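PDB 3MYF: sensor protein from Shewanella sp. W3-18-1, which probably relays phosphoryl groups through a histidine of its Hpt domain, as part of a hybrid sensor histidine kinase. Local coordinates for residues Leu21-Leu26 with Gln111-Leu116; Asn47-Met52 with Thr86-Leu91; Pro69-Leu74 with Asp100-Val105; Gln76-Ala81 with Pro93-Leu98. All coordinates share one frame; numbering follows the deposited sequence. Where two conformers were deposited one is given.

How the interactions relate
Interactions 3 and 4 join the same pair of antiparallel helices, 69-83 and 92-116, in successive turns, and both are buried; their centres lie about 10 Å apart. Interaction 4 seals with aliphatic branches and leaves its carboxylates at the margin, whereas interaction 3 sets a glutamate of helix 92-116 and a water against two threonines. Interaction 2, partly buried, closes one end of the bundle, where the start of helix 49-63 meets a loop through an amide, waters and Val88; it touches interaction 4 through Met52 and Ile95. Interaction 1 is a surface contact of leucines and a valine that brings helix 19-46 to the far end of helix 92-116, about 32 Å from interaction 2 between centres.

Interaction 1: residues Leu21-Leu26 with Gln111-Leu116; sequences LALEML and QVLSQL
Leu23 on helix 19-46 packs against Leu113 and Leu116 near the C-terminal end of helix 92-116, an apolar contact at one end of the Hpt helical bundle. With CG anti to its carbonyl carbon (chi1 -75°), Leu23 sends both methyls across the gap. Leu23 CD2 does most of the touching, 3.8 Å from Leu113 CD2 and 4.1 Å from Leu116 CB. The side chains of Leu23 and Leu113 run past each other in opposite senses and meet methyl to methyl. Leu116 instead lies at about a right angle to Leu23, presenting its CB. The other branch, Leu23 CD1, rests 4.0 Å from the backbone O of Leu116. About one turn along, Leu26 CD1 adds a looser touch on Val112 CG1 at 4.2 Å. The segment axes come no nearer than 10.9 Å and run 137° apart, so the leucine branches span the gap. Trp8 of helix 8-14 packs on both Leu23 and Leu116, while Cys11 of that helix lies on Leu26 and Leu6 on Val112. Elsewhere on helix 19-46, Leu21 packs on Met25 of the second subunit, so this helix also meets the other chain of the assembly.

Interaction 2: residues Asn47-Met52 with Thr86-Leu91; sequences NDQATM and TPVEDL
At one end of the Hpt bundle, the short link Asn47-Asp48 between helices 19-46 and 49-63 and the start of helix 49-63 meet the loop that leads into helix 92-116, with Gln49 and Val88 as the main partners. Gln49 holds the loop backbone through both ends of its amide. A bend at chi2 (86°) turns the amide along the loop. Gln49 NE2 donates to Thr86 O at 2.8 Å in a nearly straight bond (176°), the acceptor lying in the plane of the Gln49 amide but NE2 above that of the carbonyl it meets. Gln49 OE1 takes a weak bond from Val88 N at 3.1 Å, bent to 134°. Beneath this polar edge the Val88 methyls enter the bundle: CG2 lies 3.9 Å from CB of Met52, a selenomethionine, whose CE curls back to 4.0 Å from Val88 CG1. Leu44 and Ile95 also pack on Val88. At the outer side a water donates to Asn47 OD1 and accepts from Glu89 N at 2.8 Å, and a second water joins Asn47 ND2 to Glu89 OE2. Asp48, the N-cap of helix 49-63, accepts through OD1 from Thr51 N (3.2 Å) and through OD2 from Thr51 OG1. With an alanine in place of Gln49, Thr86 O and Val88 N would probably lose their link to helix 49-63, and the loop would be less firmly positioned. The chemistry thus grades from water bridges through direct amide bonds to apolar packing, fixing the loop by its main chain as well as by Val88.

Interaction 3: residues Pro69-Leu74 with Asp100-Val105; sequences PTTQRL and DELTKV
Thr70 and Thr71, in the first turn of helix 69-83, face Glu101 on helix 92-116, which runs antiparallel to it in the Hpt four-helix bundle at 150° between segment axes. The polar links run through a bridging water, which donates to Glu101 OE2 at 2.7 Å and accepts from Thr71 N at 3.0 Å. Glu101 OE2 also bonds Thr5 OG1, while Thr70 OG1 bonds His4 O, so the N-terminal segment is tied in here. The nearby helix N terminus would probably stabilise the carboxylate's negative charge. With a leucine in place of Glu101, the bridging water and Thr5 would probably each lose a partner, weakening the tie to the N-terminal segment. Within helix 92-116, Lys104 NZ makes a salt bridge with Asp100 OD1. Among the van der Waals contacts, Glu101 has CG anti to its backbone N (chi1 -173°) and a bend at chi2, which lays its carboxylate across Thr70: Thr70 CG2 is 3.6 Å from Glu101 CD, and Thr70 CB is 3.5 Å from Glu101 OE2. Leu102 CD2 reaches Thr71 at about a right angle, and Leu74 CD1 touches Glu101 CB loosely. Deeper in, Val105 CG2 presses on Thr71 OG1 at 3.4 Å.

Interaction 4: residues Gln76-Ala81 with Pro93-Leu98; sequences QEIESA and PEILEL
Ile78 and Glu94, with Glu77 beside them, carry this contact between the antiparallel helices 69-83 and 92-116 of the Hpt bundle, whose segment axes pass 10.1 Å apart at 142°. Ile78 has the largest share of the contact. Its CG1 lies anti to the carbonyl carbon (chi1 -66°), which extends Ile78 CD1 to the backbone of the other helix, 3.6 Å from Glu94 O. Ile78 CD1 also touches Ile95 CG1 (4.0 Å) and Leu98 CD2 (3.9 Å). Ile95 and Leu98 also pack on Ile40, and Leu98 on Ile56, so Ile78 joins its helix to the common core. Glu94 contributes the carbon part of its side chain: it slides past Ile78 in the opposite direction, with Glu94 CB 3.8 Å from Ile78 CG1, and then bends at chi2 (95°). Glu77, extended beyond CG, crosses Glu94 at about a right angle, and Glu77 OE2 lies 3.7 Å from Glu94 CG. The two carboxylates are nearly perpendicular, and Glu77 OE2 and Glu94 OE2 stay 4.8 Å apart, a separation that probably eases their like charges. Arg73 offsets part of this charge through a salt bridge from NH2 to Glu77 OE1. On another side of helix 69-83, Glu79 OE1 bonds His60 ND1 and the Glu79 side chain packs on His57, whose place in the sequence is consistent with the phosphoacceptor position of Hpt domains. At the margin a water donates to Glu97 OE1 at 2.9 Å and, weakly, to Glu77 OE2.

Interaction 1: residues Leu21-Leu26 with Gln111-Leu116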
loop_
_atom_site.group_PDB
_atom_site.type_symbol
_atom_site.label_atom_id
_atom_site.label_comp_id
_atom_site.label_asym_id
_atom_site.label_seq_id
_atom_site.Cartn_x
_atom_site.Cartn_y
_atom_site.Cartn_z
ATOM N N LEU A 21 7.731 6.880 8.805
ATOM C CA LEU A 21 7.569 6.380 7.443
ATOM C C LEU A 21 7.683 4.862 7.415
ATOM O O LEU A 21 6.834 4.195 6.836
ATOM C CB LEU A 21 8.623 6.977 6.510
ATOM C CG LEU A 21 8.280 8.222 5.700
ATOM C CD1 LEU A 21 9.553 8.986 5.442
ATOM C CD2 LEU A 21 7.598 7.861 4.388
ATOM N N ALA A 22 8.730 4.336 8.050
ATOM C CA ALA A 22 9.011 2.897 8.067
ATOM C C ALA A 22 7.808 2.080 8.527
ATOM O O ALA A 22 7.377 1.170 7.824
ATOM C CB ALA A 22 10.214 2.602 8.926
ATOM N N LEU A 23 7.242 2.419 9.687
ATOM C CA LEU A 23 6.082 1.689 10.176
ATOM C C LEU A 23 4.880 1.888 9.252
ATOM O O LEU A 23 4.065 0.980 9.100
ATOM C CB LEU A 23 5.720 2.092 11.603
ATOM C CG LEU A 23 6.592 1.580 12.753
ATOM C CD1 LEU A 23 6.396 2.504 13.963
ATOM C CD2 LEU A 23 6.264 0.151 13.108
ATOM N N GLU A 24 4.775 3.067 8.636
ATOM C CA GLU A 24 3.669 3.321 7.709
ATOM C C GLU A 24 3.808 2.468 6.454
ATOM O O GLU A 24 2.819 1.914 5.972
ATOM C CB GLU A 24 3.531 4.810 7.365
ATOM C CG GLU A 24 2.436 5.144 6.342
ATOM C CD GLU A 24 1.037 4.603 6.687
ATOM O OE1 GLU A 24 0.660 4.537 7.877
ATOM O OE2 GLU A 24 0.295 4.260 5.753
HETATM N N MSE A 25 5.034 2.355 5.946
HETATM C CA MSE A 25 5.332 1.478 4.810
HETATM C C MSE A 25 4.979 0.037 5.134
HETATM O O MSE A 25 4.428 -0.673 4.300
HETATM C CB MSE A 25 6.811 1.550 4.418
HETATM C CG MSE A 25 7.334 2.947 4.256
HETATM SE SE MSE A 25 8.194 3.187 2.551
HETATM C CE MSE A 25 6.665 2.687 1.459
ATOM N N LEU A 26 5.285 -0.384 6.360
ATOM C CA LEU A 26 4.990 -1.749 6.772
ATOM C C LEU A 26 3.475 -1.939 6.876
ATOM O O LEU A 26 2.957 -2.999 6.502
ATOM C CB LEU A 26 5.706 -2.096 8.082
ATOM C CG LEU A 26 7.221 -2.356 7.976
ATOM C CD1 LEU A 26 7.821 -2.635 9.343
ATOM C CD2 LEU A 26 7.564 -3.485 6.991
ATOM N N GLN A 111 3.552 -8.913 13.806
ATOM C CA GLN A 111 4.254 -8.987 15.081
ATOM C C GLN A 111 4.963 -7.668 15.388
ATOM O O GLN A 111 4.887 -7.158 16.527
ATOM C CB GLN A 111 5.242 -10.164 15.069
ATOM N N VAL A 112 5.639 -7.114 14.382
ATOM C CA VAL A 112 6.375 -5.851 14.521
ATOM C C VAL A 112 5.441 -4.644 14.711
ATOM O O VAL A 112 5.868 -3.594 15.202
ATOM C CB VAL A 112 7.370 -5.636 13.340
ATOM C CG1 VAL A 112 7.881 -4.199 13.284
ATOM C CG2 VAL A 112 8.541 -6.596 13.461
ATOM N N LEU A 113 4.171 -4.805 14.342
ATOM C CA LEU A 113 3.173 -3.750 14.531
ATOM C C LEU A 113 2.462 -3.870 15.873
ATOM O O LEU A 113 2.104 -2.857 16.477
ATOM C CB LEU A 113 2.163 -3.714 13.378
ATOM C CG LEU A 113 2.712 -3.383 11.977
ATOM C CD1 LEU A 113 1.638 -3.551 10.914
ATOM C CD2 LEU A 113 3.315 -1.997 11.899
ATOM N N SER A 114 2.254 -5.105 16.332
ATOM C CA SER A 114 1.735 -5.361 17.678
ATOM C C SER A 114 2.720 -4.868 18.730
ATOM O O SER A 114 2.332 -4.496 19.838
ATOM C CB SER A 114 1.483 -6.855 17.898
ATOM O OG SER A 114 0.435 -7.334 17.080
ATOM N N GLN A 115 3.999 -4.885 18.368
ATOM C CA GLN A 115 5.088 -4.486 19.246
ATOM C C GLN A 115 5.279 -2.968 19.251
ATOM O O GLN A 115 5.376 -2.361 20.325
ATOM C CB GLN A 115 6.377 -5.215 18.827
ATOM C CG GLN A 115 7.653 -4.860 19.596
ATOM C CD GLN A 115 8.920 -5.398 18.920
ATOM O OE1 GLN A 115 8.859 -6.075 17.887
ATOM N NE2 GLN A 115 10.074 -5.092 19.504
ATOM N N LEU A 116 5.292 -2.352 18.067
ATOM C CA LEU A 116 5.728 -0.954 17.929
ATOM C C LEU A 116 4.679 0.104 17.527
ATOM O O LEU A 116 5.006 1.302 17.469
ATOM C CB LEU A 116 6.952 -0.863 17.002
ATOM C CG LEU A 116 8.261 -1.555 17.400
ATOM C CD1 LEU A 116 9.327 -1.282 16.360
ATOM C CD2 LEU A 116 8.746 -1.117 18.775
#

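Interaction 2: residues Asn47-Met52 with Thr86-Leu91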
loop_
_atom_site.group_PDB
_atom_site.type_symbol
_atom_site.label_atom_id
_atom_site.label_comp_id
_atom_site.label_asym_id
_atom_site.label_seq_id
_atom_site.Cartn_x
_atom_site.Cartn_y
_atom_site.Cartn_z
ATOM N N ASN A 47 -2.013 -20.053 -15.187
ATOM C CA ASN A 47 -0.891 -19.807 -16.096
ATOM C C ASN A 47 -1.060 -18.461 -16.803
ATOM O O ASN A 47 -0.989 -18.356 -18.030
ATOM C CB ASN A 47 -0.716 -20.987 -17.069
ATOM C CG ASN A 47 -0.082 -22.195 -16.399
ATOM O OD1 ASN A 47 1.030 -22.107 -15.885
ATOM N ND2 ASN A 47 -0.786 -23.329 -16.402
ATOM N N ASP A 48 -1.314 -17.442 -15.989
ATOM C CA ASP A 48 -1.684 -16.104 -16.439
ATOM C C ASP A 48 -0.457 -15.204 -16.382
ATOM O O ASP A 48 -0.173 -14.573 -15.352
ATOM C CB ASP A 48 -2.817 -15.568 -15.537
ATOM C CG ASP A 48 -3.302 -14.169 -15.939
ATOM O OD1 ASP A 48 -2.635 -13.507 -16.767
ATOM O OD2 ASP A 48 -4.352 -13.724 -15.407
ATOM N N GLN A 49 0.280 -15.155 -17.497
ATOM C CA GLN A 49 1.572 -14.456 -17.559
ATOM C C GLN A 49 1.466 -12.958 -17.189
ATOM O O GLN A 49 2.219 -12.479 -16.345
ATOM C CB GLN A 49 2.211 -14.649 -18.955
ATOM C CG GLN A 49 3.691 -14.241 -19.065
ATOM C CD GLN A 49 4.650 -15.347 -18.667
ATOM O OE1 GLN A 49 4.235 -16.468 -18.390
ATOM N NE2 GLN A 49 5.947 -15.041 -18.665
ATOM N N ALA A 50 0.536 -12.227 -17.799
ATOM C CA ALA A 50 0.440 -10.765 -17.578
ATOM C C ALA A 50 0.091 -10.370 -16.130
ATOM O O ALA A 50 0.665 -9.440 -15.576
ATOM C CB ALA A 50 -0.592 -10.139 -18.530
ATOM N N THR A 51 -0.900 -11.047 -15.561
ATOM C CA THR A 51 -1.314 -10.785 -14.175
ATOM C C THR A 51 -0.173 -11.081 -13.193
ATOM O O THR A 51 0.060 -10.318 -12.224
ATOM C CB THR A 51 -2.515 -11.635 -13.795
ATOM O OG1 THR A 51 -3.626 -11.282 -14.633
ATOM C CG2 THR A 51 -2.882 -11.408 -12.334
HETATM N N MSE A 52 0.520 -12.197 -13.421
HETATM C CA MSE A 52 1.666 -12.561 -12.590
HETATM C C MSE A 52 2.733 -11.465 -12.616
HETATM O O MSE A 52 3.205 -11.032 -11.566
HETATM C CB MSE A 52 2.265 -13.914 -12.999
HETATM C CG MSE A 52 3.369 -14.393 -12.073
HETATM SE SE MSE A 52 2.747 -14.741 -10.248
HETATM C CE MSE A 52 1.971 -16.540 -10.528
ATOM N N THR A 86 9.976 -16.274 -19.698
ATOM C CA THR A 86 9.862 -17.631 -19.185
ATOM C C THR A 86 8.445 -17.789 -18.681
ATOM O O THR A 86 7.941 -16.915 -17.960
ATOM C CB THR A 86 11.004 -18.123 -18.218
ATOM O OG1 THR A 86 10.449 -18.657 -17.015
ATOM C CG2 THR A 86 12.018 -17.064 -17.919
ATOM N N PRO A 87 7.775 -18.878 -19.100
ATOM C CA PRO A 87 6.386 -19.060 -18.718
ATOM C C PRO A 87 6.270 -19.295 -17.216
ATOM O O PRO A 87 7.213 -19.813 -16.603
ATOM C CB PRO A 87 5.967 -20.310 -19.511
ATOM C CG PRO A 87 7.218 -21.085 -19.685
ATOM C CD PRO A 87 8.310 -20.038 -19.839
ATOM N N VAL A 88 5.128 -18.906 -16.647
ATOM C CA VAL A 88 4.834 -19.027 -15.211
ATOM C C VAL A 88 5.112 -20.437 -14.700
ATOM O O VAL A 88 5.680 -20.609 -13.611
ATOM C CB VAL A 88 3.368 -18.602 -14.929
ATOM C CG1 VAL A 88 2.856 -19.045 -13.516
ATOM C CG2 VAL A 88 3.227 -17.110 -15.110
ATOM N N GLU A 89 4.725 -21.426 -15.517
ATOM C CA GLU A 89 4.911 -22.842 -15.221
ATOM C C GLU A 89 6.348 -23.177 -14.828
ATOM O O GLU A 89 6.586 -23.962 -13.899
ATOM C CB GLU A 89 4.514 -23.679 -16.448
ATOM C CG GLU A 89 4.624 -25.172 -16.268
ATOM C CD GLU A 89 4.141 -25.915 -17.482
ATOM O OE1 GLU A 89 4.769 -25.764 -18.566
ATOM O OE2 GLU A 89 3.134 -26.646 -17.341
ATOM N N ASP A 90 7.300 -22.594 -15.543
ATOM C CA ASP A 90 8.702 -22.895 -15.301
ATOM C C ASP A 90 9.224 -22.198 -14.042
ATOM O O ASP A 90 10.317 -22.517 -13.554
ATOM C CB ASP A 90 9.544 -22.528 -16.515
ATOM C CG ASP A 90 9.294 -23.454 -17.709
ATOM O OD1 ASP A 90 8.472 -24.411 -17.630
ATOM O OD2 ASP A 90 9.930 -23.209 -18.740
ATOM N N LEU A 91 8.437 -21.264 -13.514
ATOM C CA LEU A 91 8.828 -20.527 -12.316
ATOM C C LEU A 91 8.104 -21.028 -11.081
ATOM O O LEU A 91 8.218 -20.423 -10.012
ATOM C CB LEU A 91 8.611 -19.017 -12.497
ATOM C CG LEU A 91 9.515 -18.315 -13.505
ATOM C CD1 LEU A 91 8.938 -16.971 -13.920
ATOM C CD2 LEU A 91 10.918 -18.159 -12.965
HETATM O O HOH W 1 3.027 -21.127 -17.673
HETATM O O HOH W 2 0.459 -26.254 -16.233
#

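Interaction 3: residues Pro69-Leu74 with Asp100-Val105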
loop_
_atom_site.group_PDB
_atom_site.type_symbol
_atom_site.label_atom_id
_atom_site.label_comp_id
_atom_site.label_asym_id
_atom_site.label_seq_id
_atom_site.Cartn_x
_atom_site.Cartn_y
_atom_site.Cartn_z
ATOM N N PRO A 69 14.332 -9.129 2.914
ATOM C CA PRO A 69 15.363 -9.530 1.954
ATOM C C PRO A 69 14.990 -10.712 1.050
ATOM O O PRO A 69 15.290 -10.674 -0.137
ATOM C CB PRO A 69 16.570 -9.881 2.844
ATOM C CG PRO A 69 16.334 -9.067 4.103
ATOM C CD PRO A 69 14.844 -9.128 4.299
ATOM N N THR A 70 14.359 -11.745 1.609
ATOM C CA THR A 70 14.017 -12.944 0.834
ATOM C C THR A 70 12.940 -12.629 -0.194
ATOM O O THR A 70 13.066 -13.031 -1.367
ATOM C CB THR A 70 13.640 -14.141 1.744
ATOM O OG1 THR A 70 14.776 -14.488 2.544
ATOM C CG2 THR A 70 13.226 -15.373 0.924
ATOM N N THR A 71 11.923 -11.875 0.232
ATOM C CA THR A 71 10.883 -11.376 -0.671
ATOM C C THR A 71 11.502 -10.600 -1.824
ATOM O O THR A 71 11.145 -10.824 -2.993
ATOM C CB THR A 71 9.870 -10.491 0.079
ATOM O OG1 THR A 71 9.212 -11.255 1.104
ATOM C CG2 THR A 71 8.826 -9.936 -0.845
ATOM N N GLN A 72 12.415 -9.685 -1.496
ATOM C CA GLN A 72 13.042 -8.840 -2.494
ATOM C C GLN A 72 13.760 -9.671 -3.553
ATOM O O GLN A 72 13.591 -9.423 -4.747
ATOM C CB GLN A 72 14.015 -7.839 -1.859
ATOM C CG GLN A 72 14.622 -6.862 -2.871
ATOM C CD GLN A 72 15.760 -6.031 -2.299
ATOM O OE1 GLN A 72 16.646 -6.546 -1.610
ATOM N NE2 GLN A 72 15.756 -4.741 -2.605
ATOM N N ARG A 73 14.538 -10.656 -3.097
ATOM C CA ARG A 73 15.310 -11.516 -3.978
ATOM C C ARG A 73 14.391 -12.333 -4.875
ATOM O O ARG A 73 14.585 -12.403 -6.100
ATOM C CB ARG A 73 16.191 -12.458 -3.163
ATOM C CG ARG A 73 16.859 -13.550 -4.004
ATOM C CD ARG A 73 17.825 -14.345 -3.186
ATOM N NE ARG A 73 17.167 -15.195 -2.201
ATOM C CZ ARG A 73 16.594 -16.363 -2.478
ATOM N NH1 ARG A 73 16.044 -17.072 -1.504
ATOM N NH2 ARG A 73 16.557 -16.814 -3.723
ATOM N N LEU A 74 13.400 -12.966 -4.255
ATOM C CA LEU A 74 12.468 -13.827 -5.000
ATOM C C LEU A 74 11.713 -13.017 -6.047
ATOM O O LEU A 74 11.578 -13.471 -7.201
ATOM C CB LEU A 74 11.521 -14.567 -4.042
ATOM C CG LEU A 74 12.205 -15.685 -3.200
ATOM C CD1 LEU A 74 11.233 -16.269 -2.202
ATOM C CD2 LEU A 74 12.804 -16.832 -4.043
ATOM N N ASP A 100 5.177 -19.044 0.191
ATOM C CA ASP A 100 5.519 -19.490 1.542
ATOM C C ASP A 100 6.162 -18.340 2.335
ATOM O O ASP A 100 5.854 -18.136 3.522
ATOM C CB ASP A 100 6.476 -20.693 1.483
ATOM C CG ASP A 100 6.838 -21.209 2.850
ATOM O OD1 ASP A 100 7.967 -20.945 3.310
ATOM O OD2 ASP A 100 5.993 -21.866 3.479
ATOM N N GLU A 101 7.053 -17.607 1.676
ATOM C CA GLU A 101 7.695 -16.443 2.279
ATOM C C GLU A 101 6.705 -15.336 2.669
ATOM O O GLU A 101 6.867 -14.721 3.711
ATOM C CB GLU A 101 8.812 -15.897 1.374
ATOM C CG GLU A 101 9.672 -14.760 1.977
ATOM C CD GLU A 101 10.457 -15.154 3.230
ATOM O OE1 GLU A 101 10.675 -16.356 3.495
ATOM O OE2 GLU A 101 10.886 -14.240 3.950
ATOM N N LEU A 102 5.683 -15.093 1.845
ATOM C CA LEU A 102 4.695 -14.046 2.154
ATOM C C LEU A 102 3.848 -14.352 3.385
ATOM O O LEU A 102 3.491 -13.439 4.140
ATOM C CB LEU A 102 3.819 -13.730 0.951
ATOM C CG LEU A 102 4.648 -13.126 -0.176
ATOM C CD1 LEU A 102 3.739 -12.814 -1.380
ATOM C CD2 LEU A 102 5.407 -11.881 0.297
ATOM N N THR A 103 3.555 -15.632 3.600
ATOM C CA THR A 103 2.929 -16.059 4.841
ATOM C C THR A 103 3.794 -15.695 6.062
ATOM O O THR A 103 3.276 -15.184 7.057
ATOM C CB THR A 103 2.591 -17.568 4.817
ATOM O OG1 THR A 103 1.593 -17.807 3.821
ATOM C CG2 THR A 103 2.033 -18.023 6.169
ATOM N N LYS A 104 5.101 -15.949 5.985
ATOM C CA LYS A 104 6.022 -15.579 7.079
ATOM C C LYS A 104 6.152 -14.062 7.245
ATOM O O LYS A 104 6.334 -13.560 8.362
ATOM C CB LYS A 104 7.413 -16.179 6.858
ATOM C CG LYS A 104 7.461 -17.704 6.850
ATOM C CD LYS A 104 8.770 -18.185 6.235
ATOM C CE LYS A 104 8.839 -19.692 6.226
ATOM N NZ LYS A 104 9.972 -20.166 5.396
ATOM N N VAL A 105 6.105 -13.342 6.133
ATOM C CA VAL A 105 6.184 -11.866 6.145
ATOM C C VAL A 105 4.938 -11.263 6.800
ATOM O O VAL A 105 5.052 -10.324 7.603
ATOM C CB VAL A 105 6.411 -11.275 4.708
ATOM C CG1 VAL A 105 6.168 -9.748 4.673
ATOM C CG2 VAL A 105 7.841 -11.571 4.225
HETATM O O HOH W 3 11.082 -11.697 3.090
#

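Interaction 4: residues Gln76-Ala81 with Pro93-Leu98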
loop_
_atom_site.group_PDB
_atom_site.type_symbol
_atom_site.label_atom_id
_atom_site.label_comp_id
_atom_site.label_asym_id
_atom_site.label_seq_id
_atom_site.Cartn_x
_atom_site.Cartn_y
_atom_site.Cartn_z
ATOM N N GLN A 76 12.770 -10.260 -7.459
ATOM C CA GLN A 76 13.748 -9.915 -8.491
ATOM C C GLN A 76 13.928 -11.061 -9.513
ATOM O O GLN A 76 13.867 -10.810 -10.714
ATOM C CB GLN A 76 15.094 -9.513 -7.875
ATOM C CG GLN A 76 16.053 -8.793 -8.827
ATOM C CD GLN A 76 16.768 -9.717 -9.809
ATOM O OE1 GLN A 76 17.073 -10.883 -9.503
ATOM N NE2 GLN A 76 17.053 -9.190 -11.004
ATOM N N GLU A 77 14.155 -12.288 -9.028
ATOM C CA GLU A 77 14.360 -13.464 -9.905
ATOM C C GLU A 77 13.120 -13.708 -10.775
ATOM O O GLU A 77 13.227 -13.935 -11.995
ATOM C CB GLU A 77 14.599 -14.725 -9.073
ATOM C CG GLU A 77 15.856 -14.783 -8.212
ATOM C CD GLU A 77 15.774 -15.912 -7.188
ATOM O OE1 GLU A 77 16.748 -16.102 -6.439
ATOM O OE2 GLU A 77 14.717 -16.604 -7.121
ATOM N N ILE A 78 11.951 -13.651 -10.137
ATOM C CA ILE A 78 10.683 -13.932 -10.810
ATOM C C ILE A 78 10.384 -12.847 -11.848
ATOM O O ILE A 78 10.145 -13.166 -13.023
ATOM C CB ILE A 78 9.499 -14.121 -9.810
ATOM C CG1 ILE A 78 9.718 -15.385 -8.956
ATOM C CG2 ILE A 78 8.173 -14.245 -10.569
ATOM C CD1 ILE A 78 8.865 -15.482 -7.676
ATOM N N GLU A 79 10.418 -11.579 -11.428
ATOM C CA GLU A 79 10.197 -10.467 -12.355
ATOM C C GLU A 79 11.139 -10.492 -13.549
ATOM O O GLU A 79 10.669 -10.399 -14.678
ATOM C CB GLU A 79 10.263 -9.093 -11.669
ATOM C CG GLU A 79 9.949 -7.933 -12.618
ATOM C CD GLU A 79 9.670 -6.616 -11.927
ATOM O OE1 GLU A 79 9.781 -6.532 -10.682
ATOM O OE2 GLU A 79 9.311 -5.660 -12.642
ATOM N N SER A 80 12.450 -10.594 -13.314
ATOM C CA SER A 80 13.432 -10.656 -14.402
ATOM C C SER A 80 13.097 -11.795 -15.357
ATOM O O SER A 80 13.045 -11.614 -16.564
ATOM C CB SER A 80 14.865 -10.835 -13.863
ATOM O OG SER A 80 15.217 -9.787 -12.984
ATOM N N ALA A 81 12.858 -12.985 -14.803
ATOM C CA ALA A 81 12.490 -14.150 -15.640
ATOM C C ALA A 81 11.214 -13.927 -16.477
ATOM O O ALA A 81 11.193 -14.209 -17.676
ATOM C CB ALA A 81 12.377 -15.423 -14.786
ATOM N N PRO A 93 8.659 -23.402 -8.897
ATOM C CA PRO A 93 9.442 -23.530 -7.669
ATOM C C PRO A 93 9.644 -22.176 -6.947
ATOM O O PRO A 93 9.427 -22.082 -5.732
ATOM C CB PRO A 93 10.781 -24.105 -8.170
ATOM C CG PRO A 93 10.391 -24.901 -9.388
ATOM C CD PRO A 93 9.371 -24.009 -10.046
ATOM N N GLU A 94 10.023 -21.142 -7.692
ATOM C CA GLU A 94 10.271 -19.810 -7.093
ATOM C C GLU A 94 8.991 -19.136 -6.637
ATOM O O GLU A 94 8.974 -18.444 -5.598
ATOM C CB GLU A 94 11.020 -18.886 -8.071
ATOM C CG GLU A 94 12.448 -19.316 -8.362
ATOM C CD GLU A 94 12.605 -20.162 -9.623
ATOM O OE1 GLU A 94 11.639 -20.817 -10.087
ATOM O OE2 GLU A 94 13.729 -20.185 -10.143
ATOM N N ILE A 95 7.906 -19.336 -7.388
ATOM C CA ILE A 95 6.630 -18.721 -7.001
ATOM C C ILE A 95 6.091 -19.364 -5.730
ATOM O O ILE A 95 5.599 -18.659 -4.817
ATOM C CB ILE A 95 5.609 -18.758 -8.157
ATOM C CG1 ILE A 95 6.073 -17.811 -9.267
ATOM C CG2 ILE A 95 4.206 -18.409 -7.649
ATOM C CD1 ILE A 95 5.411 -18.076 -10.639
ATOM N N LEU A 96 6.215 -20.689 -5.639
ATOM C CA LEU A 96 5.790 -21.418 -4.435
ATOM C C LEU A 96 6.618 -20.994 -3.223
ATOM O O LEU A 96 6.088 -20.842 -2.103
ATOM C CB LEU A 96 5.855 -22.949 -4.629
ATOM C CG LEU A 96 4.789 -23.640 -5.501
ATOM C CD1 LEU A 96 5.088 -25.133 -5.699
ATOM C CD2 LEU A 96 3.360 -23.463 -4.959
ATOM N N GLU A 97 7.921 -20.825 -3.446
ATOM C CA GLU A 97 8.812 -20.360 -2.402
ATOM C C GLU A 97 8.407 -18.943 -1.989
ATOM O O GLU A 97 8.456 -18.598 -0.805
ATOM C CB GLU A 97 10.244 -20.344 -2.896
ATOM C CG GLU A 97 11.263 -20.135 -1.791
ATOM C CD GLU A 97 12.683 -20.127 -2.319
ATOM O OE1 GLU A 97 12.871 -20.479 -3.519
ATOM O OE2 GLU A 97 13.601 -19.788 -1.533
ATOM N N LEU A 98 8.049 -18.122 -2.969
ATOM C CA LEU A 98 7.610 -16.758 -2.658
ATOM C C LEU A 98 6.329 -16.742 -1.834
ATOM O O LEU A 98 6.221 -15.976 -0.848
ATOM C CB LEU A 98 7.443 -15.903 -3.901
ATOM C CG LEU A 98 6.860 -14.497 -3.645
ATOM C CD1 LEU A 98 7.837 -13.572 -2.891
ATOM C CD2 LEU A 98 6.471 -13.902 -4.984
HETATM O O HOH W 4 14.838 -19.426 -5.325
#